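Local coordinates for DUF1881 domain-containing protein (Neurospora crassa, PDB 5Z6D), which is of unknown function but joins a betagamma-crystallin domain, whose calcium site is apparently rendered inoperative by the interface, to an Ig-like domain, at residues E173-K187 with R190-K204. The protein carries 1 engineered substitution. Sequence-based numbering, arbitrary orientation.
Sequences EVDVVENEHWPKQLK and RTGKSSFEVTLVDNK
Arg190 reaches across to strand 173-177 and is gripped there from several sides. Its NH2 donates to Val174 O at 2.7 Å, the oxygen lying in the guanidinium plane. The same NH2 makes a salt bridge with Asp175 OD1 at 2.7 Å, while Asn168 holds OD2 of that carboxylate. Glu173 lays its carboxylate over one face of the guanidinium, the two planes 17° apart, with OE1 3.5 Å from NE, so charge alone joins them. Phe196 CE1 lies against the opposite face, toward its rim, and NH1 turns to Gly192 O. With an alanine in place of Arg190, Glu173 and Asp175 would probably lose their shared counter-charge and Val174 O its main donor. Val174 N donates to Lys193 O beside this network. Further in, Val176 CG2, set anti to its carbonyl carbon, sits over the centre of the Phe196 ring, a CH-pi contact of 3.6 Å to the centroid.

At the far end the chain returns as an antiparallel hairpin: Lys187 and Thr199 exchange two backbone bonds, and Val201 N donates to Gln185 O. A bend at chi2 (92°) carries Gln185 NE2 to Lys204 O, 3.0 Å away and nearly straight at 174°. Trp182 CH2 and Leu186 CD2 both pack on Val198 CG1. The hairpin bonds lie within one sheet; a charged, hydrogen-bonded seam giving way to apolar packing bridges it to the facing sheet of the Ig-like domain.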
ATOM      1  N   GLU A 173       9.695   8.916  -9.608  1.00 32.49           N
ATOM      2  CA  GLU A 173       8.358   8.686  -9.041  1.00 31.56           C
ATOM      3  C   GLU A 173       7.719   7.446  -9.633  1.00 27.49           C
ATOM      4  O   GLU A 173       8.228   6.896 -10.593  1.00 27.63           O
ATOM      5  CB  GLU A 173       7.439   9.886  -9.292  1.00 35.12           C
ATOM      6  CG  GLU A 173       7.637  11.060  -8.355  1.00 43.41           C
ATOM      7  CD  GLU A 173       6.715  12.217  -8.682  1.00 47.92           C
ATOM      8  OE1 GLU A 173       6.300  12.334  -9.857  1.00 42.04           O
ATOM      9  OE2 GLU A 173       6.405  13.007  -7.764  1.00 57.04           O
ATOM     10  N   VAL A 174       6.606   7.001  -9.056  1.00 23.82           N
ATOM     11  CA  VAL A 174       5.759   6.023  -9.729  1.00 24.07           C
ATOM     12  C   VAL A 174       4.683   6.768 -10.505  1.00 24.45           C
ATOM     13  O   VAL A 174       4.091   7.724  -9.998  1.00 25.43           O
ATOM     14  CB  VAL A 174       5.107   5.047  -8.731  1.00 24.01           C
ATOM     15  CG1 VAL A 174       4.080   4.141  -9.430  1.00 24.37           C
ATOM     16  CG2 VAL A 174       6.169   4.216  -8.033  1.00 22.29           C
ATOM     17  N   ASP A 175       4.441   6.345 -11.744  1.00 21.28           N
ATOM     18  CA  ASP A 175       3.388   6.925 -12.563  1.00 22.07           C
ATOM     19  C   ASP A 175       2.271   5.920 -12.814  1.00 21.51           C
ATOM     20  O   ASP A 175       2.528   4.741 -13.098  1.00 24.50           O
ATOM     21  CB  ASP A 175       3.926   7.388 -13.912  1.00 26.32           C
ATOM     22  CG  ASP A 175       4.727   8.658 -13.819  1.00 37.97           C
ATOM     23  OD1 ASP A 175       4.972   9.128 -12.692  1.00 42.48           O
ATOM     24  OD2 ASP A 175       5.121   9.174 -14.886  1.00 40.99           O
ATOM     25  N   VAL A 176       1.040   6.398 -12.703  1.00 21.55           N
ATOM     26  CA  VAL A 176      -0.108   5.683 -13.231  1.00 24.27           C
ATOM     27  C   VAL A 176      -0.272   6.090 -14.685  1.00 31.32           C
ATOM     28  O   VAL A 176      -0.400   7.274 -14.989  1.00 33.42           O
ATOM     29  CB  VAL A 176      -1.390   5.999 -12.443  1.00 27.48           C
ATOM     30  CG1 VAL A 176      -2.611   5.509 -13.196  1.00 26.03           C
ATOM     31  CG2 VAL A 176      -1.327   5.377 -11.049  1.00 25.45           C
ATOM     32  N   VAL A 177      -0.234   5.110 -15.582  1.00 28.15           N
ATOM     33  CA  VAL A 177      -0.486   5.359 -16.989  1.00 33.76           C
ATOM     34  C   VAL A 177      -1.919   4.966 -17.321  1.00 34.76           C
ATOM     35  O   VAL A 177      -2.289   3.795 -17.226  1.00 36.67           O
ATOM     36  CB  VAL A 177       0.482   4.583 -17.881  1.00 36.07           C
ATOM     37  CG1 VAL A 177       0.251   4.950 -19.342  1.00 37.76           C
ATOM     38  CG2 VAL A 177       1.913   4.878 -17.468  1.00 35.98           C
ATOM     39  N   GLU A 178      -2.728   5.954 -17.685  1.00 35.21           N
ATOM     40  CA  GLU A 178      -4.114   5.699 -18.048  1.00 38.32           C
ATOM     41  C   GLU A 178      -4.214   5.319 -19.524  1.00 39.68           C
ATOM     42  O   GLU A 178      -4.385   6.184 -20.378  1.00 49.24           O
ATOM     43  CB  GLU A 178      -4.982   6.926 -17.754  1.00 40.21           C
ATOM     44  CG  GLU A 178      -4.891   7.434 -16.312  1.00 41.88           C
ATOM     45  CD  GLU A 178      -6.026   8.382 -15.956  1.00 44.44           C
ATOM     46  OE1 GLU A 178      -6.807   8.748 -16.862  1.00 41.21           O
ATOM     47  OE2 GLU A 178      -6.147   8.752 -14.768  1.00 42.17           O
ATOM     48  N   ASN A 179      -4.101   4.028 -19.822  1.00 36.55           N
ATOM     49  CA  ASN A 179      -4.181   3.568 -21.205  1.00 37.85           C
ATOM     50  C   ASN A 179      -5.582   3.066 -21.551  1.00 36.06           C
ATOM     51  O   ASN A 179      -6.542   3.386 -20.852  1.00 29.95           O
ATOM     52  CB  ASN A 179      -3.124   2.491 -21.482  1.00 41.65           C
ATOM     53  CG  ASN A 179      -3.239   1.288 -20.563  1.00 40.17           C
ATOM     54  OD1 ASN A 179      -4.333   0.870 -20.185  1.00 35.99           O
ATOM     55  ND2 ASN A 179      -2.094   0.712 -20.217  1.00 44.52           N
ATOM     56  N   GLU A 180      -5.707   2.280 -22.619  1.00 33.66           N
ATOM     57  CA  GLU A 180      -7.030   1.922 -23.116  1.00 34.48           C
ATOM     58  C   GLU A 180      -7.770   0.942 -22.202  1.00 34.34           C
ATOM     59  O   GLU A 180      -8.968   0.722 -22.379  1.00 36.34           O
ATOM     60  CB  GLU A 180      -6.934   1.348 -24.541  1.00 35.64           C
ATOM     61  CG  GLU A 180      -6.735  -0.158 -24.622  1.00 43.86           C
ATOM     62  CD  GLU A 180      -5.304  -0.592 -24.354  1.00 56.73           C
ATOM     63  OE1 GLU A 180      -4.451   0.273 -24.049  1.00 57.38           O
ATOM     64  OE2 GLU A 180      -5.033  -1.808 -24.457  1.00 61.05           O
ATOM     65  N   HIS A 181      -7.081   0.368 -21.220  1.00 30.63           N
ATOM     66  CA  HIS A 181      -7.743  -0.545 -20.292  1.00 29.30           C
ATOM     67  C   HIS A 181      -8.118   0.135 -18.970  1.00 26.00           C
ATOM     68  O   HIS A 181      -8.880  -0.417 -18.168  1.00 24.88           O
ATOM     69  CB  HIS A 181      -6.867  -1.769 -20.037  1.00 40.31           C
ATOM     70  CG  HIS A 181      -6.826  -2.720 -21.192  1.00 51.56           C
ATOM     71  ND1 HIS A 181      -7.967  -3.261 -21.747  1.00 53.44           N
ATOM     72  CD2 HIS A 181      -5.787  -3.217 -21.903  1.00 54.96           C
ATOM     73  CE1 HIS A 181      -7.631  -4.054 -22.749  1.00 56.81           C
ATOM     74  NE2 HIS A 181      -6.315  -4.045 -22.866  1.00 56.68           N
ATOM     75  N   TRP A 182      -7.616   1.344 -18.765  1.00 24.96           N
ATOM     76  CA  TRP A 182      -8.020   2.136 -17.606  1.00 26.90           C
ATOM     77  C   TRP A 182      -9.454   2.615 -17.803  1.00 29.95           C
ATOM     78  O   TRP A 182      -9.765   3.229 -18.828  1.00 27.90           O
ATOM     79  CB  TRP A 182      -7.081   3.323 -17.406  1.00 29.83           C
ATOM     80  CG  TRP A 182      -7.525   4.299 -16.349  1.00 28.48           C
ATOM     81  CD1 TRP A 182      -8.238   5.453 -16.540  1.00 29.73           C
ATOM     82  CD2 TRP A 182      -7.268   4.214 -14.943  1.00 25.89           C
ATOM     83  NE1 TRP A 182      -8.443   6.089 -15.332  1.00 32.46           N
ATOM     84  CE2 TRP A 182      -7.849   5.350 -14.335  1.00 23.66           C
ATOM     85  CE3 TRP A 182      -6.597   3.291 -14.132  1.00 30.21           C
ATOM     86  CZ2 TRP A 182      -7.783   5.584 -12.965  1.00 23.89           C
ATOM     87  CZ3 TRP A 182      -6.533   3.525 -12.769  1.00 33.41           C
ATOM     88  CH2 TRP A 182      -7.127   4.660 -12.201  1.00 29.43           C
ATOM     89  N   PRO A 183     -10.335   2.326 -16.829  1.00 25.67           N
ATOM     90  CA  PRO A 183     -11.751   2.696 -16.934  1.00 27.76           C
ATOM     91  C   PRO A 183     -11.937   4.201 -17.115  1.00 28.96           C
ATOM     92  O   PRO A 183     -11.433   4.980 -16.303  1.00 25.10           O
ATOM     93  CB  PRO A 183     -12.338   2.223 -15.600  1.00 26.16           C
ATOM     94  CG  PRO A 183     -11.430   1.127 -15.158  1.00 25.91           C
ATOM     95  CD  PRO A 183     -10.055   1.555 -15.605  1.00 25.17           C
ATOM     96  N   LYS A 184     -12.642   4.606 -18.169  1.00 24.75           N
ATOM     97  CA  LYS A 184     -12.831   6.027 -18.428  1.00 33.57           C
ATOM     98  C   LYS A 184     -13.645   6.683 -17.315  1.00 30.68           C
ATOM     99  O   LYS A 184     -13.618   7.900 -17.149  1.00 29.43           O
ATOM    100  CB  LYS A 184     -13.509   6.245 -19.779  1.00 38.20           C
ATOM    101  CG  LYS A 184     -12.733   5.668 -20.954  1.00 50.45           C
ATOM    102  CD  LYS A 184     -13.383   6.026 -22.278  1.00 56.51           C
ATOM    103  CE  LYS A 184     -12.598   5.467 -23.455  1.00 60.36           C
ATOM    104  NZ  LYS A 184     -12.740   3.990 -23.592  1.00 63.95           N
ATOM    105  N   GLN A 185     -14.364   5.863 -16.555  1.00 26.56           N
ATOM    106  CA  GLN A 185     -15.127   6.348 -15.410  1.00 24.10           C
ATOM    107  C   GLN A 185     -14.275   6.815 -14.238  1.00 24.45           C
ATOM    108  O   GLN A 185     -14.797   7.431 -13.321  1.00 24.56           O
ATOM    109  CB  GLN A 185     -16.073   5.260 -14.903  1.00 21.69           C
ATOM    110  CG  GLN A 185     -17.178   4.885 -15.879  1.00 23.22           C
ATOM    111  CD  GLN A 185     -16.789   3.721 -16.769  1.00 28.04           C
ATOM    112  OE1 GLN A 185     -15.609   3.432 -16.958  1.00 26.14           O
ATOM    113  NE2 GLN A 185     -17.785   3.040 -17.317  1.00 24.74           N
ATOM    114  N   LEU A 186     -12.985   6.491 -14.253  1.00 21.58           N
ATOM    115  CA  LEU A 186     -12.086   6.855 -13.158  1.00 20.99           C
ATOM    116  C   LEU A 186     -11.093   7.932 -13.571  1.00 24.35           C
ATOM    117  O   LEU A 186     -10.644   7.972 -14.717  1.00 26.68           O
ATOM    118  CB  LEU A 186     -11.309   5.634 -12.674  1.00 18.68           C
ATOM    119  CG  LEU A 186     -12.084   4.431 -12.145  1.00 20.26           C
ATOM    120  CD1 LEU A 186     -11.143   3.260 -11.854  1.00 22.13           C
ATOM    121  CD2 LEU A 186     -12.882   4.832 -10.901  1.00 18.28           C
ATOM    122  N   LYS A 187     -10.737   8.782 -12.618  1.00 23.94           N
ATOM    123  CA  LYS A 187      -9.646   9.734 -12.795  1.00 26.04           C
ATOM    124  C   LYS A 187      -8.634   9.572 -11.671  1.00 26.73           C
ATOM    125  O   LYS A 187      -9.013   9.522 -10.515  1.00 28.42           O
ATOM    126  CB  LYS A 187     -10.183  11.165 -12.813  1.00 33.13           C
ATOM    127  CG  LYS A 187     -10.061  11.860 -14.154  1.00 54.53           C
ATOM    128  CD  LYS A 187      -8.624  12.275 -14.427  1.00 63.46           C
ATOM    129  CE  LYS A 187      -8.526  13.124 -15.682  1.00 69.08           C
ATOM    130  NZ  LYS A 187      -7.169  13.706 -15.837  1.00 69.80           N
ATOM    131  N   ARG A 190      -2.385  12.532  -8.642  1.00 23.62           N
ATOM    132  CA  ARG A 190      -1.219  12.269  -7.804  1.00 24.34           C
ATOM    133  C   ARG A 190      -1.335  13.018  -6.476  1.00 25.60           C
ATOM    134  O   ARG A 190      -1.687  14.204  -6.461  1.00 27.58           O
ATOM    135  CB  ARG A 190       0.074  12.664  -8.524  1.00 25.44           C
ATOM    136  CG  ARG A 190       1.320  12.522  -7.656  1.00 24.99           C
ATOM    137  CD  ARG A 190       2.592  12.930  -8.394  1.00 27.89           C
ATOM    138  NE  ARG A 190       2.810  12.118  -9.584  1.00 26.90           N
ATOM    139  CZ  ARG A 190       3.278  10.876  -9.563  1.00 21.42           C
ATOM    140  NH1 ARG A 190       3.610  10.306  -8.405  1.00 21.10           N
ATOM    141  NH2 ARG A 190       3.430  10.206 -10.698  1.00 27.39           N
ATOM    142  N   THR A 191      -1.053  12.325  -5.371  1.00 22.39           N
ATOM    143  CA  THR A 191      -1.066  12.966  -4.056  1.00 23.37           C
ATOM    144  C   THR A 191       0.269  12.777  -3.343  1.00 27.55           C
ATOM    145  O   THR A 191       0.434  13.202  -2.197  1.00 28.85           O
ATOM    146  CB  THR A 191      -2.203  12.437  -3.159  1.00 24.07           C
ATOM    147  OG1 THR A 191      -2.086  11.018  -3.006  1.00 26.36           O
ATOM    148  CG2 THR A 191      -3.565  12.764  -3.774  1.00 27.18           C
ATOM    149  N   GLY A 192       1.217  12.145  -4.030  1.00 24.78           N
ATOM    150  CA  GLY A 192       2.553  11.924  -3.496  1.00 26.23           C
ATOM    151  C   GLY A 192       3.447  11.215  -4.496  1.00 28.41           C
ATOM    152  O   GLY A 192       3.032  10.948  -5.620  1.00 24.44           O
ATOM    153  N   LYS A 193       4.676  10.895  -4.099  1.00 27.88           N
ATOM    154  CA  LYS A 193       5.607  10.255  -5.017  1.00 25.22           C
ATOM    155  C   LYS A 193       5.051   8.943  -5.582  1.00 23.16           C
ATOM    156  O   LYS A 193       5.369   8.541  -6.705  1.00 24.71           O
ATOM    157  CB  LYS A 193       6.944  10.011  -4.314  1.00 31.27           C
ATOM    158  CG  LYS A 193       7.680  11.294  -3.931  1.00 40.96           C
ATOM    159  CD  LYS A 193       8.618  11.754  -5.040  1.00 52.89           C
ATOM    160  CE  LYS A 193       9.242  13.109  -4.730  1.00 61.53           C
ATOM    161  NZ  LYS A 193      10.036  13.078  -3.470  1.00 66.50           N
ATOM    162  N   SER A 194       4.207   8.275  -4.810  1.00 19.18           N
ATOM    163  CA  SER A 194       3.611   7.037  -5.288  1.00 22.44           C
ATOM    164  C   SER A 194       2.231   6.800  -4.672  1.00 20.32           C
ATOM    165  O   SER A 194       1.838   5.657  -4.441  1.00 21.29           O
ATOM    166  CB  SER A 194       4.540   5.860  -4.991  1.00 25.31           C
ATOM    167  OG  SER A 194       4.877   5.801  -3.610  1.00 22.75           O
ATOM    168  N   SER A 195       1.508   7.886  -4.412  1.00 17.84           N
ATOM    169  CA  SER A 195       0.143   7.790  -3.897  1.00 18.53           C
ATOM    170  C   SER A 195      -0.802   8.548  -4.811  1.00 20.20           C
ATOM    171  O   SER A 195      -0.433   9.571  -5.401  1.00 19.51           O
ATOM    172  CB  SER A 195       0.042   8.323  -2.466  1.00 21.04           C
ATOM    173  OG  SER A 195       0.350   9.700  -2.418  1.00 24.95           O
ATOM    174  N   PHE A 196      -2.019   8.026  -4.939  1.00 16.59           N
ATOM    175  CA  PHE A 196      -2.981   8.521  -5.915  1.00 16.36           C
ATOM    176  C   PHE A 196      -4.383   8.497  -5.325  1.00 20.14           C
ATOM    177  O   PHE A 196      -4.799   7.507  -4.713  1.00 21.32           O
ATOM    178  CB  PHE A 196      -2.927   7.682  -7.205  1.00 17.30           C
ATOM    179  CG  PHE A 196      -1.549   7.593  -7.804  1.00 18.83           C
ATOM    180  CD1 PHE A 196      -1.121   8.524  -8.735  1.00 21.77           C
ATOM    181  CD2 PHE A 196      -0.667   6.599  -7.408  1.00 21.05           C
ATOM    182  CE1 PHE A 196       0.151   8.448  -9.273  1.00 18.86           C
ATOM    183  CE2 PHE A 196       0.604   6.518  -7.937  1.00 20.45           C
ATOM    184  CZ  PHE A 196       1.016   7.444  -8.873  1.00 20.81           C
ATOM    185  N   GLU A 197      -5.103   9.595  -5.515  1.00 19.55           N
ATOM    186  CA  GLU A 197      -6.534   9.616  -5.268  1.00 20.30           C
ATOM    187  C   GLU A 197      -7.216   9.184  -6.555  1.00 21.88           C
ATOM    188  O   GLU A 197      -7.018   9.795  -7.605  1.00 25.30           O
ATOM    189  CB  GLU A 197      -6.982  11.009  -4.835  1.00 27.29           C
ATOM    190  CG  GLU A 197      -8.102  11.026  -3.816  1.00 43.38           C
ATOM    191  CD  GLU A 197      -8.353  12.420  -3.271  1.00 53.35           C
ATOM    192  OE1 GLU A 197      -8.976  13.229  -3.990  1.00 56.63           O
ATOM    193  OE2 GLU A 197      -7.921  12.707  -2.133  1.00 55.11           O
ATOM    194  N   VAL A 198      -7.978   8.101  -6.494  1.00 16.90           N
ATOM    195  CA  VAL A 198      -8.676   7.626  -7.672  1.00 18.65           C
ATOM    196  C   VAL A 198     -10.142   7.950  -7.466  1.00 18.56           C
ATOM    197  O   VAL A 198     -10.730   7.527  -6.475  1.00 18.70           O
ATOM    198  CB  VAL A 198      -8.462   6.129  -7.888  1.00 17.79           C
ATOM    199  CG1 VAL A 198      -9.361   5.607  -9.021  1.00 21.31           C
ATOM    200  CG2 VAL A 198      -6.979   5.847  -8.165  1.00 20.13           C
ATOM    201  N   THR A 199     -10.724   8.713  -8.391  1.00 21.06           N
ATOM    202  CA  THR A 199     -12.069   9.235  -8.212  1.00 20.66           C
ATOM    203  C   THR A 199     -13.023   8.710  -9.284  1.00 19.15           C
ATOM    204  O   THR A 199     -12.710   8.744 -10.482  1.00 19.24           O
ATOM    205  CB  THR A 199     -12.083  10.773  -8.242  1.00 22.72           C
ATOM    206  OG1 THR A 199     -11.270  11.281  -7.175  1.00 23.35           O
ATOM    207  CG2 THR A 199     -13.500  11.295  -8.077  1.00 24.12           C
ATOM    208  N   LEU A 200     -14.176   8.206  -8.846  1.00 18.49           N
ATOM    209  CA  LEU A 200     -15.259   7.852  -9.764  1.00 20.01           C
ATOM    210  C   LEU A 200     -15.949   9.127 -10.244  1.00 24.07           C
ATOM    211  O   LEU A 200     -16.604   9.807  -9.468  1.00 24.02           O
ATOM    212  CB  LEU A 200     -16.273   6.914  -9.094  1.00 18.72           C
ATOM    213  CG  LEU A 200     -17.375   6.386 -10.016  1.00 20.01           C
ATOM    214  CD1 LEU A 200     -16.814   5.380 -11.019  1.00 24.16           C
ATOM    215  CD2 LEU A 200     -18.504   5.763  -9.225  1.00 23.55           C
ATOM    216  N   VAL A 201     -15.784   9.460 -11.518  1.00 21.16           N
ATOM    217  CA  VAL A 201     -16.333  10.715 -12.031  1.00 28.32           C
ATOM    218  C   VAL A 201     -17.612  10.477 -12.840  1.00 27.61           C
ATOM    219  O   VAL A 201     -18.352  11.411 -13.145  1.00 31.12           O
ATOM    220  CB  VAL A 201     -15.298  11.472 -12.894  1.00 31.96           C
ATOM    221  CG1 VAL A 201     -14.158  12.008 -12.013  1.00 32.77           C
ATOM    222  CG2 VAL A 201     -14.754  10.574 -13.989  1.00 34.46           C
ATOM    223  N   ASP A 202     -17.878   9.218 -13.160  1.00 25.11           N
ATOM    224  CA  ASP A 202     -19.060   8.851 -13.934  1.00 28.77           C
ATOM    225  C   ASP A 202     -19.526   7.467 -13.499  1.00 26.00           C
ATOM    226  O   ASP A 202     -18.730   6.536 -13.469  1.00 27.99           O
ATOM    227  CB  ASP A 202     -18.735   8.881 -15.431  1.00 30.35           C
ATOM    228  CG  ASP A 202     -19.880   8.390 -16.296  1.00 39.98           C
ATOM    229  OD1 ASP A 202     -21.042   8.420 -15.838  1.00 39.03           O
ATOM    230  OD2 ASP A 202     -19.611   7.978 -17.446  1.00 44.96           O
ATOM    231  N   ASN A 203     -20.797   7.326 -13.140  1.00 27.06           N
ATOM    232  CA  ASN A 203     -21.264   6.036 -12.642  1.00 26.39           C
ATOM    233  C   ASN A 203     -22.091   5.270 -13.668  1.00 24.30           C
ATOM    234  O   ASN A 203     -22.718   4.266 -13.345  1.00 25.91           O
ATOM    235  CB  ASN A 203     -22.052   6.213 -11.338  1.00 27.78           C
ATOM    236  CG  ASN A 203     -23.250   7.131 -11.488  1.00 28.88           C
ATOM    237  OD1 ASN A 203     -23.381   7.850 -12.474  1.00 33.10           O
ATOM    238  ND2 ASN A 203     -24.127   7.121 -10.489  1.00 31.00           N
ATOM    239  N   LYS A 204     -22.058   5.733 -14.911  1.00 24.27           N
ATOM    240  CA  LYS A 204     -22.649   4.986 -16.019  1.00 25.15           C
ATOM    241  C   LYS A 204     -21.733   3.837 -16.453  1.00 27.02           C
ATOM    242  O   LYS A 204     -20.578   4.059 -16.804  1.00 28.93           O
ATOM    243  CB  LYS A 204     -22.925   5.918 -17.204  1.00 27.98           C
ATOM    244  CG  LYS A 204     -23.697   5.262 -18.341  1.00 30.34           C
ATOM    245  CD  LYS A 204     -23.773   6.182 -19.557  1.00 38.84           C
ATOM    246  CE  LYS A 204     -24.866   5.745 -20.520  1.00 47.33           C
ATOM    247  NZ  LYS A 204     -24.668   4.347 -20.990  1.00 53.05           N
TER